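Local coordinates for putative mannose-1-phosphate guanylyl transferase (Thermus thermophilus, PDB 2CU2), which probably transfers a guanylyl group from GTP to mannose 1-phosphate, making GDP-mannose, at residues E101-V105 with L126-E130. Sequence-based numbering, arbitrary orientation.
Sequences ERLLV and LEAAE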
loop_
_atom_site.group_PDB
_atom_site.type_symbol
_atom_site.label_atom_id
_atom_site.label_comp_id
_atom_site.label_asym_id
_atom_site.label_seq_id
_atom_site.Cartn_x
_atom_site.Cartn_y
_atom_site.Cartn_z
ATOM N N GLU A 101 39.654 26.621 -15.994
ATOM C CA GLU A 101 39.304 28.007 -16.303
ATOM C C GLU A 101 37.851 28.275 -15.936
ATOM O O GLU A 101 37.438 29.422 -15.770
ATOM C CB GLU A 101 39.486 28.283 -17.793
ATOM C CG GLU A 101 40.922 28.260 -18.272
ATOM C CD GLU A 101 41.012 28.065 -19.772
ATOM O OE1 GLU A 101 41.100 26.900 -20.212
ATOM O OE2 GLU A 101 40.984 29.073 -20.506
ATOM N N ARG A 102 37.076 27.204 -15.825
ATOM C CA ARG A 102 35.668 27.319 -15.492
ATOM C C ARG A 102 35.212 26.156 -14.629
ATOM O O ARG A 102 35.660 25.018 -14.807
ATOM C CB ARG A 102 34.820 27.340 -16.768
ATOM C CG ARG A 102 34.951 28.588 -17.615
ATOM C CD ARG A 102 34.163 29.740 -17.023
ATOM N NE ARG A 102 34.141 30.893 -17.922
ATOM C CZ ARG A 102 35.155 31.739 -18.084
ATOM N NH1 ARG A 102 36.279 31.566 -17.402
ATOM N NH2 ARG A 102 35.045 32.751 -18.938
ATOM N N LEU A 103 34.325 26.450 -13.687
ATOM C CA LEU A 103 33.766 25.411 -12.839
ATOM C C LEU A 103 32.248 25.527 -12.894
ATOM O O LEU A 103 31.675 26.594 -12.665
ATOM C CB LEU A 103 34.244 25.535 -11.387
ATOM C CG LEU A 103 33.616 24.486 -10.464
ATOM C CD1 LEU A 103 33.994 23.086 -10.934
ATOM C CD2 LEU A 103 34.058 24.719 -9.024
ATOM N N LEU A 104 31.609 24.413 -13.215
ATOM C CA LEU A 104 30.164 24.352 -13.304
ATOM C C LEU A 104 29.701 23.596 -12.054
ATOM O O LEU A 104 30.253 22.548 -11.719
ATOM C CB LEU A 104 29.794 23.600 -14.581
ATOM C CG LEU A 104 28.508 23.916 -15.332
ATOM C CD1 LEU A 104 28.279 25.419 -15.416
ATOM C CD2 LEU A 104 28.623 23.301 -16.722
ATOM N N VAL A 105 28.722 24.144 -11.345
ATOM C CA VAL A 105 28.216 23.497 -10.140
ATOM C C VAL A 105 26.744 23.146 -10.321
ATOM O O VAL A 105 25.926 24.015 -10.618
ATOM C CB VAL A 105 28.360 24.419 -8.906
ATOM C CG1 VAL A 105 27.611 23.830 -7.725
ATOM C CG2 VAL A 105 29.827 24.599 -8.561
ATOM N N LEU A 126 28.587 29.293 -19.083
ATOM C CA LEU A 126 30.043 29.274 -19.120
ATOM C C LEU A 126 30.570 30.543 -19.795
ATOM O O LEU A 126 31.519 31.164 -19.312
ATOM C CB LEU A 126 30.535 28.035 -19.872
ATOM C CG LEU A 126 30.173 26.705 -19.211
ATOM C CD1 LEU A 126 30.549 25.541 -20.127
ATOM C CD2 LEU A 126 30.896 26.597 -17.872
ATOM N N GLU A 127 29.935 30.936 -20.895
ATOM C CA GLU A 127 30.336 32.123 -21.640
ATOM C C GLU A 127 30.105 33.403 -20.834
ATOM O O GLU A 127 30.895 34.337 -20.851
ATOM C CB GLU A 127 29.521 32.173 -22.932
ATOM C CG GLU A 127 29.850 31.016 -23.872
ATOM C CD GLU A 127 29.539 31.428 -25.293
ATOM O OE1 GLU A 127 28.447 31.922 -25.533
ATOM O OE2 GLU A 127 30.401 31.261 -26.151
ATOM N N ALA A 128 28.955 33.441 -20.137
ATOM C CA ALA A 128 28.604 34.640 -19.388
ATOM C C ALA A 128 29.479 34.784 -18.144
ATOM O O ALA A 128 29.463 35.785 -17.440
ATOM C CB ALA A 128 27.132 34.534 -18.982
ATOM N N ALA A 129 30.235 33.705 -17.863
ATOM C CA ALA A 129 31.101 33.711 -16.692
ATOM C C ALA A 129 32.456 34.359 -16.989
ATOM O O ALA A 129 33.506 33.733 -16.926
ATOM C CB ALA A 129 31.304 32.261 -16.250
ATOM N N GLU A 130 32.403 35.650 -17.372
ATOM C CA GLU A 130 33.641 36.385 -17.604
ATOM C C GLU A 130 34.302 36.781 -16.279
ATOM O O GLU A 130 33.937 36.318 -15.206
ATOM C CB GLU A 130 33.305 37.632 -18.425
ATOM C CG GLU A 130 32.714 37.281 -19.795
ATOM C CD GLU A 130 32.528 38.546 -20.601
ATOM O OE1 GLU A 130 31.945 39.488 -20.085
ATOM O OE2 GLU A 130 32.964 38.575 -21.752
HETATM O O HOH W 1 33.631 33.719 -21.862
#
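With CG beside its backbone N (chi1 -70°) and the chain bent at chi2 (-77°), Arg102 reaches from the start of strand 102-107 to the C-terminal end of helix 115-128. There Arg102 NE gives a nearly straight hydrogen bond (171°) to Leu126 O, 3.0 Å away, with the oxygen in the guanidinium plane. Leu126 O also accepts from Ala129 N, on the other face of its carbonyl plane, and is thus gripped twice. On the strand side, Arg102 NH1 donates a hydrogen bond to Glu101 O at 2.9 Å, and the two carbonyls together fix the rotation of the guanidinium. Ala129, centre of an inverse gamma turn, sets its CB 3.6 Å from Arg102 NE. The contact belongs to the Rossmann-like GT-A nucleotidyltransferase domain, where this helix packs on the central sheet and strand 102-107 runs between strands 3-8 and 184-192. Deeper in, Leu104 CD1 meets Leu126 CD2 at 3.8 Å, the two side chains crossing at about a right angle. A leucine in place of Arg102 would probably leave Leu126 O and Glu101 O without their side-chain donor and weaken the tie between strand and helix end. Water 1, held by Glu127 O at 3.0 Å, makes a weak bond to Arg102 NH2.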